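PDB 4AKL: nucleocapsid from Crimean-congo hemorrhagic fever virus, which binds single- and double-stranded RNA, probably packages the viral genome, and probably also cuts double-stranded DNA without sequence preference. Local coordinates for residues S309-W313 with P377-T381; M344-L348 with Y360-D366; G389-T394 with S407-S412; F124-Q128 with Q303-S309; Y78-A83 with F139-T145. All coordinates share one frame; numbering follows the deposited sequence.

Contact 1: residues S309-W313 with P377-T381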
# COMPACT_ATOMS: atom_id res chain seq x y z
N SER A 309 7.94 -1.68 1.78
CA SER A 309 8.56 -0.42 1.48
C SER A 309 9.53 -0.09 2.60
O SER A 309 10.61 0.35 2.34
CB SER A 309 7.51 0.70 1.27
OG SER A 309 6.96 0.72 -0.05
N SER A 310 9.17 -0.36 3.85
CA SER A 310 10.11 -0.06 4.90
C SER A 310 11.45 -0.83 4.79
O SER A 310 12.52 -0.25 5.08
CB SER A 310 9.46 -0.20 6.29
OG SER A 310 8.48 0.88 6.48
N TYR A 311 11.39 -2.10 4.37
CA TYR A 311 12.58 -2.92 4.21
C TYR A 311 13.38 -2.47 2.96
O TYR A 311 14.64 -2.50 2.96
CB TYR A 311 12.23 -4.42 4.16
CG TYR A 311 12.39 -5.07 5.52
CD1 TYR A 311 13.62 -5.47 5.95
CD2 TYR A 311 11.32 -5.23 6.38
CE1 TYR A 311 13.80 -6.05 7.21
CE2 TYR A 311 11.47 -5.80 7.63
CZ TYR A 311 12.71 -6.21 8.04
OH TYR A 311 12.85 -6.73 9.28
N TYR A 312 12.66 -2.05 1.91
CA TYR A 312 13.30 -1.52 0.75
C TYR A 312 14.17 -0.29 1.13
O TYR A 312 15.29 -0.13 0.63
CB TYR A 312 12.27 -1.14 -0.29
CG TYR A 312 12.85 -0.48 -1.48
CD1 TYR A 312 13.74 -1.15 -2.31
CD2 TYR A 312 12.52 0.84 -1.80
CE1 TYR A 312 14.31 -0.54 -3.43
CE2 TYR A 312 13.10 1.48 -2.95
CZ TYR A 312 13.97 0.79 -3.74
OH TYR A 312 14.55 1.40 -4.85
N TRP A 313 13.65 0.56 2.02
CA TRP A 313 14.38 1.78 2.40
C TRP A 313 15.58 1.43 3.23
O TRP A 313 16.64 2.04 3.06
CB TRP A 313 13.46 2.82 3.10
CG TRP A 313 12.38 3.34 2.15
CD1 TRP A 313 12.52 3.61 0.79
CD2 TRP A 313 11.02 3.60 2.46
NE1 TRP A 313 11.34 4.04 0.26
CE2 TRP A 313 10.40 4.05 1.27
CE3 TRP A 313 10.27 3.53 3.64
CZ2 TRP A 313 9.08 4.41 1.22
CZ3 TRP A 313 8.96 3.87 3.59
CH2 TRP A 313 8.36 4.32 2.39
N PRO A 377 4.82 4.03 -4.53
CA PRO A 377 4.82 3.62 -3.13
C PRO A 377 6.14 3.23 -2.50
O PRO A 377 6.19 3.01 -1.26
CB PRO A 377 3.91 2.39 -3.13
CG PRO A 377 3.93 1.86 -4.51
CD PRO A 377 3.98 3.13 -5.33
N ALA A 378 7.17 3.14 -3.31
CA ALA A 378 8.52 2.80 -2.86
C ALA A 378 9.35 4.06 -2.65
O ALA A 378 10.53 3.93 -2.34
CB ALA A 378 9.19 1.91 -3.85
N VAL A 379 8.75 5.25 -2.81
CA VAL A 379 9.47 6.50 -2.66
C VAL A 379 9.28 7.07 -1.24
O VAL A 379 8.14 7.28 -0.78
CB VAL A 379 9.04 7.53 -3.72
CG1 VAL A 379 9.82 8.91 -3.55
CG2 VAL A 379 9.25 6.94 -5.12
N LEU A 380 10.39 7.28 -0.54
CA LEU A 380 10.41 7.87 0.79
C LEU A 380 10.10 9.36 0.79
O LEU A 380 10.39 10.06 -0.16
CB LEU A 380 11.74 7.62 1.47
CG LEU A 380 11.82 7.93 2.99
CD1 LEU A 380 10.78 7.12 3.81
CD2 LEU A 380 13.21 7.63 3.50
N THR A 381 9.48 9.80 1.87
CA THR A 381 9.22 11.21 2.19
C THR A 381 9.32 11.35 3.71
O THR A 381 9.31 10.32 4.44
CB THR A 381 7.78 11.74 1.81
OG1 THR A 381 6.81 10.97 2.52
CG2 THR A 381 7.50 11.65 0.33

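Contact 2: residues M344-L348 with Y360-D366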
# COMPACT_ATOMS: atom_id res chain seq x y z
N MET A 344 13.99 16.14 12.62
CA MET A 344 14.22 14.73 12.21
C MET A 344 15.16 14.74 11.00
O MET A 344 16.10 13.98 10.94
CB MET A 344 12.87 14.09 11.88
CG MET A 344 12.87 12.65 11.49
SD MET A 344 13.25 12.42 9.75
CE MET A 344 11.62 12.90 9.15
N LYS A 345 14.95 15.64 10.06
CA LYS A 345 15.74 15.61 8.86
C LYS A 345 17.20 15.97 9.10
O LYS A 345 18.12 15.33 8.52
CB LYS A 345 15.09 16.47 7.78
CG LYS A 345 13.90 15.82 7.19
CD LYS A 345 13.07 16.74 6.28
CE LYS A 345 13.57 16.73 4.90
NZ LYS A 345 12.80 17.69 4.05
N LYS A 346 17.42 16.95 10.01
CA LYS A 346 18.75 17.41 10.36
C LYS A 346 19.55 16.37 11.14
O LYS A 346 20.80 16.33 11.06
CB LYS A 346 18.67 18.74 11.19
CG LYS A 346 17.93 19.91 10.45
CD LYS A 346 18.69 20.46 9.22
CE LYS A 346 17.73 21.26 8.28
NZ LYS A 346 18.41 21.70 7.01
N ALA A 347 18.82 15.53 11.88
CA ALA A 347 19.45 14.47 12.65
C ALA A 347 19.99 13.38 11.70
O ALA A 347 21.05 12.78 11.99
CB ALA A 347 18.46 13.87 13.63
N LEU A 348 19.29 13.12 10.59
CA LEU A 348 19.80 12.17 9.55
C LEU A 348 21.09 12.73 8.92
O LEU A 348 22.03 11.96 8.68
CB LEU A 348 18.77 11.86 8.48
CG LEU A 348 17.52 11.10 8.92
CD1 LEU A 348 16.48 11.04 7.80
CD2 LEU A 348 17.90 9.66 9.35
N TYR A 360 18.49 9.90 3.90
CA TYR A 360 18.05 11.25 3.61
C TYR A 360 17.94 11.44 2.10
O TYR A 360 16.97 12.06 1.62
CB TYR A 360 19.05 12.31 4.15
CG TYR A 360 18.55 13.75 4.04
CD1 TYR A 360 18.62 14.46 2.80
CD2 TYR A 360 18.03 14.41 5.13
CE1 TYR A 360 18.14 15.77 2.68
CE2 TYR A 360 17.55 15.78 5.03
CZ TYR A 360 17.61 16.44 3.81
OH TYR A 360 17.16 17.77 3.71
N GLU A 361 18.89 10.93 1.36
CA GLU A 361 18.90 11.13 -0.10
C GLU A 361 17.72 10.48 -0.81
O GLU A 361 17.40 10.85 -1.95
CB GLU A 361 20.20 10.67 -0.70
CG GLU A 361 20.40 11.00 -2.20
CD GLU A 361 20.46 12.54 -2.56
OE1 GLU A 361 20.03 13.44 -1.77
OE2 GLU A 361 20.94 12.83 -3.66
N LEU A 362 17.06 9.55 -0.14
CA LEU A 362 15.82 8.95 -0.65
C LEU A 362 14.57 9.91 -0.61
O LEU A 362 13.63 9.75 -1.39
CB LEU A 362 15.53 7.65 0.07
CG LEU A 362 16.65 6.62 0.07
CD1 LEU A 362 16.19 5.36 0.85
CD2 LEU A 362 17.14 6.27 -1.34
N PHE A 363 14.58 10.89 0.29
CA PHE A 363 13.45 11.80 0.42
C PHE A 363 13.05 12.48 -0.86
O PHE A 363 13.89 13.03 -1.56
CB PHE A 363 13.71 12.90 1.46
CG PHE A 363 13.71 12.43 2.89
CD1 PHE A 363 12.89 11.48 3.34
CD2 PHE A 363 14.56 13.05 3.83
CE1 PHE A 363 12.89 11.06 4.70
CE2 PHE A 363 14.57 12.65 5.15
CZ PHE A 363 13.71 11.64 5.58
N ALA A 364 11.76 12.47 -1.16
CA ALA A 364 11.28 13.18 -2.36
C ALA A 364 10.51 14.48 -2.07
O ALA A 364 9.90 15.09 -2.97
CB ALA A 364 10.39 12.22 -3.20
N ASP A 365 10.53 14.91 -0.82
CA ASP A 365 9.69 16.05 -0.39
C ASP A 365 9.83 17.29 -1.27
O ASP A 365 8.85 17.93 -1.58
CB ASP A 365 10.00 16.47 1.06
CG ASP A 365 9.82 15.28 2.05
OD1 ASP A 365 10.58 14.33 1.99
OD2 ASP A 365 8.87 15.32 2.84
N ASP A 366 11.03 17.61 -1.67
CA ASP A 366 11.32 18.84 -2.39
C ASP A 366 11.53 18.64 -3.86
O ASP A 366 11.64 19.64 -4.60
CB ASP A 366 12.57 19.51 -1.78
CG ASP A 366 12.29 20.13 -0.42
OD1 ASP A 366 11.15 20.61 -0.17
OD2 ASP A 366 13.21 20.15 0.41
O HOH W 1 16.81 19.29 6.06

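Contact 3: residues G389-T394 with S407-S412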
# COMPACT_ATOMS: atom_id res chain seq x y z
N GLY A 389 8.68 3.76 11.13
CA GLY A 389 8.54 3.86 12.57
C GLY A 389 7.58 2.79 13.13
O GLY A 389 7.85 2.20 14.15
N VAL A 390 6.45 2.54 12.49
CA VAL A 390 5.57 1.49 13.00
C VAL A 390 6.21 0.09 12.87
O VAL A 390 5.99 -0.77 13.71
CB VAL A 390 4.14 1.54 12.38
CG1 VAL A 390 4.16 1.12 10.92
CG2 VAL A 390 3.21 0.68 13.18
N CYS A 391 7.02 -0.14 11.84
CA CYS A 391 7.67 -1.45 11.72
C CYS A 391 8.83 -1.74 12.69
O CYS A 391 8.98 -2.87 13.19
CB CYS A 391 8.21 -1.60 10.31
SG CYS A 391 7.07 -1.53 8.96
N PHE A 392 9.68 -0.71 12.90
CA PHE A 392 10.98 -0.86 13.59
C PHE A 392 11.17 0.03 14.80
O PHE A 392 12.19 -0.10 15.50
CB PHE A 392 12.13 -0.52 12.64
CG PHE A 392 12.02 -1.12 11.26
CD1 PHE A 392 11.75 -2.46 11.06
CD2 PHE A 392 12.22 -0.33 10.14
CE1 PHE A 392 11.67 -2.97 9.79
CE2 PHE A 392 12.13 -0.86 8.87
CZ PHE A 392 11.86 -2.15 8.71
N GLY A 393 10.22 0.93 15.06
CA GLY A 393 10.37 1.93 16.09
C GLY A 393 9.46 1.97 17.29
O GLY A 393 9.65 2.82 18.12
N THR A 394 8.48 1.07 17.39
CA THR A 394 7.63 1.03 18.58
C THR A 394 8.31 0.25 19.66
O THR A 394 7.99 0.40 20.86
CB THR A 394 6.27 0.41 18.29
OG1 THR A 394 6.42 -1.00 18.02
CG2 THR A 394 5.57 1.13 17.12
N SER A 407 6.11 4.50 22.24
CA SER A 407 6.63 5.29 21.10
C SER A 407 5.55 5.24 20.04
O SER A 407 5.15 4.16 19.61
CB SER A 407 7.98 4.75 20.63
OG SER A 407 8.42 5.49 19.55
N GLY A 408 5.03 6.42 19.68
CA GLY A 408 3.87 6.57 18.86
C GLY A 408 4.17 6.76 17.40
O GLY A 408 4.82 7.73 17.02
N HIS A 409 3.69 5.82 16.56
CA HIS A 409 3.82 5.91 15.11
C HIS A 409 2.43 5.70 14.50
O HIS A 409 1.67 4.86 14.97
CB HIS A 409 4.86 4.93 14.59
CG HIS A 409 6.19 5.14 15.22
ND1 HIS A 409 7.06 6.09 14.77
CD2 HIS A 409 6.77 4.57 16.32
CE1 HIS A 409 8.14 6.09 15.53
NE2 HIS A 409 7.99 5.18 16.48
N THR A 410 2.13 6.50 13.47
CA THR A 410 0.78 6.64 12.93
C THR A 410 -0.01 5.34 12.85
O THR A 410 -1.04 5.21 13.49
CB THR A 410 0.80 7.41 11.58
OG1 THR A 410 1.43 8.66 11.79
CG2 THR A 410 -0.59 7.69 11.02
N LYS A 411 0.48 4.36 12.09
CA LYS A 411 -0.35 3.21 11.79
C LYS A 411 -0.63 2.24 12.98
O LYS A 411 -1.36 1.24 12.80
CB LYS A 411 0.16 2.54 10.52
CG LYS A 411 -0.37 3.31 9.33
CD LYS A 411 0.16 2.90 8.02
CE LYS A 411 -0.44 3.77 6.95
NZ LYS A 411 0.22 3.52 5.68
N SER A 412 -0.09 2.54 14.18
CA SER A 412 -0.43 1.79 15.34
C SER A 412 -1.89 1.94 15.64
O SER A 412 -2.47 1.08 16.29
CB SER A 412 0.42 2.13 16.53
OG SER A 412 1.75 1.71 16.35
O HOH W 2 5.87 1.54 22.38

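Contact 4: residues F124-Q128 with Q303-S309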
# COMPACT_ATOMS: atom_id res chain seq x y z
N PHE A 124 2.63 -1.96 -10.84
CA PHE A 124 2.27 -3.39 -10.79
C PHE A 124 3.42 -4.24 -10.33
O PHE A 124 3.22 -5.12 -9.49
CB PHE A 124 1.78 -3.91 -12.13
CG PHE A 124 0.40 -3.44 -12.50
CD1 PHE A 124 -0.52 -3.01 -11.54
CD2 PHE A 124 0.02 -3.45 -13.82
CE1 PHE A 124 -1.80 -2.59 -11.94
CE2 PHE A 124 -1.25 -3.04 -14.19
CZ PHE A 124 -2.16 -2.61 -13.24
N ASN A 125 4.63 -3.97 -10.84
CA ASN A 125 5.82 -4.69 -10.46
C ASN A 125 6.09 -4.59 -8.95
O ASN A 125 6.47 -5.57 -8.32
CB ASN A 125 7.02 -4.20 -11.29
CG ASN A 125 8.33 -4.94 -10.95
OD1 ASN A 125 8.90 -4.79 -9.86
ND2 ASN A 125 8.82 -5.72 -11.90
N TYR A 126 5.88 -3.39 -8.38
CA TYR A 126 6.12 -3.20 -6.97
C TYR A 126 5.12 -4.04 -6.15
O TYR A 126 5.49 -4.64 -5.19
CB TYR A 126 6.00 -1.69 -6.61
CG TYR A 126 5.77 -1.42 -5.14
CD1 TYR A 126 4.52 -1.42 -4.61
CD2 TYR A 126 6.83 -1.19 -4.28
CE1 TYR A 126 4.29 -1.16 -3.24
CE2 TYR A 126 6.62 -0.94 -2.89
CZ TYR A 126 5.35 -0.94 -2.38
OH TYR A 126 5.07 -0.68 -1.02
N GLN A 127 3.86 -4.05 -6.55
CA GLN A 127 2.85 -4.83 -5.80
C GLN A 127 3.18 -6.30 -5.84
O GLN A 127 3.14 -6.98 -4.81
CB GLN A 127 1.43 -4.56 -6.30
CG GLN A 127 0.97 -3.07 -6.16
CD GLN A 127 0.83 -2.56 -4.71
OE1 GLN A 127 0.70 -3.34 -3.75
NE2 GLN A 127 0.84 -1.24 -4.56
N GLN A 128 3.56 -6.79 -7.01
CA GLN A 128 3.91 -8.22 -7.15
C GLN A 128 5.16 -8.53 -6.36
O GLN A 128 5.26 -9.62 -5.74
CB GLN A 128 4.07 -8.62 -8.64
CG GLN A 128 2.79 -8.44 -9.48
CD GLN A 128 1.47 -8.96 -8.75
OE1 GLN A 128 0.52 -8.18 -8.45
NE2 GLN A 128 1.46 -10.25 -8.44
N GLN A 303 -1.01 1.94 -3.50
CA GLN A 303 -1.12 1.69 -2.04
C GLN A 303 0.18 1.15 -1.52
O GLN A 303 0.73 0.16 -2.04
CB GLN A 303 -2.23 0.67 -1.70
CG GLN A 303 -3.62 1.28 -1.53
CD GLN A 303 -4.70 0.24 -1.44
OE1 GLN A 303 -4.44 -0.92 -1.04
NE2 GLN A 303 -5.90 0.62 -1.81
N ILE A 304 0.68 1.77 -0.48
CA ILE A 304 1.95 1.38 0.07
C ILE A 304 1.80 0.02 0.81
O ILE A 304 0.83 -0.22 1.47
CB ILE A 304 2.54 2.54 0.89
CG1 ILE A 304 3.90 2.14 1.44
CG2 ILE A 304 1.58 3.00 2.02
CD1 ILE A 304 4.70 3.38 1.95
N ASP A 305 2.76 -0.86 0.62
CA ASP A 305 2.93 -1.97 1.48
C ASP A 305 3.95 -1.53 2.51
O ASP A 305 5.16 -1.42 2.22
CB ASP A 305 3.42 -3.20 0.71
CG ASP A 305 3.52 -4.43 1.61
OD1 ASP A 305 3.74 -4.24 2.82
OD2 ASP A 305 3.38 -5.58 1.10
N THR A 306 3.46 -1.30 3.72
CA THR A 306 4.22 -0.65 4.76
C THR A 306 5.47 -1.40 5.13
O THR A 306 6.54 -0.82 5.21
CB THR A 306 3.31 -0.39 6.01
OG1 THR A 306 2.28 0.51 5.63
CG2 THR A 306 4.08 0.21 7.23
N VAL A 307 5.37 -2.69 5.33
CA VAL A 307 6.51 -3.41 5.73
C VAL A 307 7.51 -3.60 4.56
O VAL A 307 8.72 -3.46 4.75
CB VAL A 307 6.14 -4.74 6.45
CG1 VAL A 307 5.57 -5.75 5.49
CG2 VAL A 307 7.39 -5.29 7.18
N PHE A 308 6.99 -3.86 3.36
CA PHE A 308 7.85 -4.05 2.19
C PHE A 308 8.66 -2.81 1.88
O PHE A 308 9.90 -2.86 1.70
CB PHE A 308 7.03 -4.48 0.97
CG PHE A 308 7.86 -4.70 -0.26
CD1 PHE A 308 8.81 -5.72 -0.31
CD2 PHE A 308 7.73 -3.89 -1.36
CE1 PHE A 308 9.57 -5.93 -1.41
CE2 PHE A 308 8.47 -4.06 -2.45
CZ PHE A 308 9.41 -5.09 -2.52
N SER A 309 7.94 -1.68 1.78
CA SER A 309 8.56 -0.42 1.48
C SER A 309 9.53 -0.09 2.60
O SER A 309 10.61 0.35 2.34
CB SER A 309 7.51 0.70 1.27
OG SER A 309 6.96 0.72 -0.05
O HOH W 3 0.23 -2.46 -1.26

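Contact 5: residues Y78-A83 with F139-T145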
# COMPACT_ATOMS: atom_id res chain seq x y z
N TYR A 78 3.37 -7.95 19.17
CA TYR A 78 3.74 -9.26 18.59
C TYR A 78 4.24 -9.07 17.18
O TYR A 78 5.30 -9.56 16.82
CB TYR A 78 2.55 -10.21 18.59
CG TYR A 78 2.87 -11.59 18.09
CD1 TYR A 78 3.32 -12.55 18.94
CD2 TYR A 78 2.72 -11.94 16.73
CE1 TYR A 78 3.62 -13.82 18.51
CE2 TYR A 78 3.03 -13.23 16.27
CZ TYR A 78 3.47 -14.16 17.16
OH TYR A 78 3.78 -15.43 16.75
N GLU A 79 3.47 -8.34 16.39
CA GLU A 79 3.79 -8.22 14.97
C GLU A 79 4.96 -7.27 14.75
O GLU A 79 5.80 -7.54 13.89
CB GLU A 79 2.57 -7.81 14.17
CG GLU A 79 1.53 -8.89 14.10
CD GLU A 79 0.64 -9.06 15.36
OE1 GLU A 79 0.56 -8.13 16.19
OE2 GLU A 79 -0.00 -10.16 15.50
N CYS A 80 5.02 -6.17 15.55
CA CYS A 80 6.16 -5.24 15.49
C CYS A 80 7.44 -5.99 15.87
O CYS A 80 8.47 -5.83 15.20
CB CYS A 80 5.93 -4.04 16.43
SG CYS A 80 4.59 -2.95 15.93
N ALA A 81 7.38 -6.80 16.92
CA ALA A 81 8.56 -7.58 17.30
C ALA A 81 8.94 -8.55 16.18
O ALA A 81 10.12 -8.72 15.85
CB ALA A 81 8.35 -8.30 18.57
N TRP A 82 7.95 -9.21 15.58
CA TRP A 82 8.23 -10.11 14.46
C TRP A 82 8.89 -9.37 13.27
O TRP A 82 9.86 -9.87 12.68
CB TRP A 82 6.93 -10.80 14.02
CG TRP A 82 7.02 -11.66 12.77
CD1 TRP A 82 6.47 -11.36 11.55
CD2 TRP A 82 7.65 -12.95 12.62
NE1 TRP A 82 6.71 -12.36 10.66
CE2 TRP A 82 7.43 -13.36 11.27
CE3 TRP A 82 8.37 -13.80 13.48
CZ2 TRP A 82 7.93 -14.57 10.76
CZ3 TRP A 82 8.85 -15.00 12.99
CH2 TRP A 82 8.63 -15.38 11.64
N ALA A 83 8.37 -8.20 12.95
CA ALA A 83 8.86 -7.38 11.84
C ALA A 83 10.30 -6.85 12.08
O ALA A 83 10.96 -6.48 11.16
CB ALA A 83 7.87 -6.20 11.56
N PHE A 139 6.94 -14.21 5.76
CA PHE A 139 6.48 -13.09 6.63
C PHE A 139 5.19 -13.45 7.39
O PHE A 139 5.07 -13.16 8.59
CB PHE A 139 6.27 -11.76 5.87
CG PHE A 139 5.96 -10.58 6.80
CD1 PHE A 139 6.92 -10.09 7.68
CD2 PHE A 139 4.71 -9.99 6.81
CE1 PHE A 139 6.64 -9.07 8.53
CE2 PHE A 139 4.41 -8.92 7.66
CZ PHE A 139 5.36 -8.47 8.53
N ARG A 140 4.24 -14.08 6.69
CA ARG A 140 2.96 -14.45 7.27
C ARG A 140 3.12 -15.44 8.41
O ARG A 140 3.55 -16.53 8.18
CB ARG A 140 2.02 -15.07 6.20
CG ARG A 140 0.57 -15.22 6.67
CD ARG A 140 -0.20 -16.28 5.91
NE ARG A 140 -1.47 -16.56 6.57
CZ ARG A 140 -2.68 -16.33 6.07
NH1 ARG A 140 -2.84 -15.81 4.86
NH2 ARG A 140 -3.73 -16.63 6.80
N VAL A 141 2.76 -15.04 9.63
CA VAL A 141 2.69 -15.98 10.76
C VAL A 141 1.31 -15.97 11.41
O VAL A 141 1.09 -16.70 12.32
CB VAL A 141 3.74 -15.68 11.84
CG1 VAL A 141 5.11 -16.07 11.33
CG2 VAL A 141 3.67 -14.23 12.27
N ASN A 142 0.41 -15.11 10.94
CA ASN A 142 -0.96 -14.99 11.48
C ASN A 142 -1.76 -14.08 10.54
O ASN A 142 -1.20 -13.55 9.56
CB ASN A 142 -1.02 -14.50 12.96
CG ASN A 142 -0.36 -13.09 13.19
OD1 ASN A 142 -0.16 -12.24 12.26
ND2 ASN A 142 -0.06 -12.83 14.47
N ALA A 143 -3.05 -13.89 10.83
CA ALA A 143 -3.91 -13.04 9.99
C ALA A 143 -3.44 -11.59 9.97
O ALA A 143 -3.58 -10.92 8.98
CB ALA A 143 -5.36 -13.12 10.45
N ASN A 144 -2.87 -11.11 11.08
CA ASN A 144 -2.33 -9.72 11.16
C ASN A 144 -1.16 -9.49 10.21
O ASN A 144 -0.87 -8.38 9.90
CB ASN A 144 -1.90 -9.38 12.60
CG ASN A 144 -3.09 -9.25 13.59
OD1 ASN A 144 -4.26 -9.01 13.19
ND2 ASN A 144 -2.77 -9.39 14.90
N THR A 145 -0.49 -10.56 9.76
CA THR A 145 0.68 -10.45 8.87
C THR A 145 0.41 -11.05 7.49
O THR A 145 1.34 -11.44 6.79
CB THR A 145 1.90 -11.11 9.54
OG1 THR A 145 1.56 -12.46 9.97
CG2 THR A 145 2.40 -10.23 10.75

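Contact 1: residues S309-W313 with P377-T381
Two side chains of helix 306-316 donate hydrogen bonds to successive carbonyls of the loop 377-381. Ser309 OG gives its proton to Pro377 O at 2.7 Å. Trp313 NE1 donates to Ala378 O, also at 2.7 Å. Neither carbonyl is met on a lone pair. Both donors lie well above the carbonyl plane, by 43° for the serine and 58° for the indole. Ser309 OG is in turn a partner of Tyr126 OH, so the serine joins the loop to helix 120-136.

The apolar contacts centre on the indole. Leu380 CD1 sits over its six-membered ring, 3.6 Å from the centroid and close to the ring normal, as a CH-pi contact. On the opposite face lies Ser309 O, one helical turn back, 3.2 Å above the plane. The leucine reaches the ring because its CG stands anti to the backbone N (chi1 -168°). Beside the indole, the Tyr312 ring turns its edge to Ala378 O, with CE2 3.6 Å from that oxygen, and packs on Ala378 CB. The hydroxyl of Tyr312 bonds to Asp107.

All the touching residues are buried. Both buried carbonyls thus receive a donor from the helix, which pins the irregular loop to it.

Contact 2: residues M344-L348 with Y360-D366
Helix residues 344-348 face the chain where helix 355-360 runs out into a type I beta turn, Tyr360 to Phe363, and the backbones come nearest at Leu348 and Tyr360, with CA atoms 6.3 Å apart. Lys345 carries much of the contact with its aliphatic chain. Its CB lies 3.8 Å from Tyr360 CE2, and the two side chains cross at about a right angle. Further out, Lys345 CG is 3.8 Å from Phe363 CE2. A bend at chi3 (86°) turns the end of the lysine past Phe363. The Tyr360 edge also meets the helix backbone, with CD2 3.5 Å from Lys345 O.

Here helix 341-350 of a mainly helical protein packs against the turn that ends helix 355-360. The turn, closed by the bond from Phe363 N to Tyr360 O, brings both aromatic rings against one helix. Phe363 CD2 lies over a face of the tyrosine, toward its rim. On the buried side Leu348 CD1 packs 3.6 Å from Phe363 CZ, and Met344 SD is 4.3 Å from the same atom.

Toward the surface the contact turns polar. Lys345 NZ stays 4.4 Å from Asp366 OD2, too far for a salt bridge. Asp365 OD1 accepts from Ala382 N. A water bonds to Tyr360 OH.

Contact 3: residues G389-T394 with S407-S412
The imidazole of His409 lies flat against the backbone of Gly389. The CA of Gly389 is 3.7 Å from the ring centroid, 21° off the ring normal, and Gly389 O lies over the same ring toward its rim. Gly389 has no side chain, which lets the ring lie directly on the helix backbone. His409 has CG anti to its carbonyl carbon (chi1 -57°), and this turns the ring over the last turn of helix 385-392.

At the rim, the one N-H of His409 NE2 is shared. It goes to Ser407 OG at 3.1 Å, with the oxygen far out of the ring plane, and weakly to Gly393 O, at 3.3 Å and bent to 134°. Ser407 OG also bonds to Phe332 O.

Thr394 points its methyl, not its hydroxyl, at the histidine. CG2 reaches His409 CD2 at the ring edge, 3.7 Å away. Val390 sets CG2 anti to the backbone N, and this methyl meets Ser412 OG at 3.6 Å. A water links Thr394 O to Ser407 N.

The loop thus covers the C-terminal end of helix 385-392. Helix 306-316 touches Val390 and Cys391, and Lys411 packs against helix 450-460 while its NZ forms a salt bridge with Glu387.

Contact 4: residues F124-Q128 with Q303-S309
Tyr126 of helix 120-136 meets the N-terminal end of helix 306-316, where its hydroxyl is gripped at the helix start. Tyr126 OH accepts from Asp305 N at 2.8 Å and donates to Ser309 OG at 2.5 Å. Asp305 N lies in the plane of the phenol ring. With CG anti to the backbone N (chi1 161°), the tyrosine reaches across to the cap.

Asp305 is the N-cap of helix 306-316. Its OD1 accepts from Phe308 N in a weak but nearly straight bond. Its OD2 meets Arg134 in a salt bridge and accepts from Asn468, so helix 120-136 also holds the cap about two turns further along.

Phe308 turns its edge toward a face of Tyr126 in an offset edge-to-face pair, centroids 5.4 Å apart and planes at 61°. The closest carbons are Tyr126 CE2 and Phe308 CD2, at 3.5 Å.

Gln127 starts away from the loop but folds back at chi2 (-66°). Its NE2 donates to Gln303 O at 2.9 Å, almost straight, with the oxygen in the amide plane of Gln127. The same nitrogen also bonds to Gly301 O. A water donates to both Gln127 OE1, at 2.7 Å, and Gln303 O.

Contact 5: residues Y78-A83 with F139-T145
Trp82 of helix 77-83 is covered on one face by Val141. The valine CG1 lies over the six-membered ring, 3.7 Å from its centroid and offset toward the rim. The Trp82 and Phe139 side chains run past each other in opposite directions, with the phenyl plane oblique, at 42° to the five-membered ring. Trp82 NE1 donates to Phe139 O at 2.8 Å, in the carbonyl plane and on a lone pair, although the oxygen is tilted from the indole plane.

One turn back, Glu79 receives two amides. Asn142 ND2 and Asn144 ND2 both donate to Glu79 OE2, each at 2.9 Å. Asn142 ND2 meets the anti lone pair of OE2. Asn144 comes from well above the carboxylate, with planes 78° apart. OE1 bonds to Ser33. These donors would favour a charged carboxylate. A bend at chi2 (78°) folds the glutamate, and its CG rests 3.7 Å from Thr145 CG2.

Tyr78 CE2 lies 3.6 Å from Asn142 ND2, while the tyrosine hydroxyl bonds to Asn14.

Within segment 139-145, Thr145 OG1 accepts from Val141 N and closes a tight loop. The contact joins helix 77-83 to the connection after helix 120-136 in a mainly helical fold.

From the N terminus, contact 5 opens first. It ties helix 77-83 to the loop after helix 120-136. Contact 4 opens on helix 120-136, inside the loop that contact 5 closes, and ends at the start of helix 306-316, so these two cross. Contact 1 follows in series. It shares Ser309 with contact 4 and carries helix 306-316 on to loop 377-381. Contact 2 is nested inside contact 1, and the two touch through Leu380 and Ala364. Contact 3 closes last, folding loop 407-412 onto helix 385-392. Helix 306-316 touches contact 3 through Ser310 and Tyr311, and contact 5 through Tyr311, which bonds to Ala83. Contacts 2 and 5 lie farthest from each other, centres about 28 Å apart.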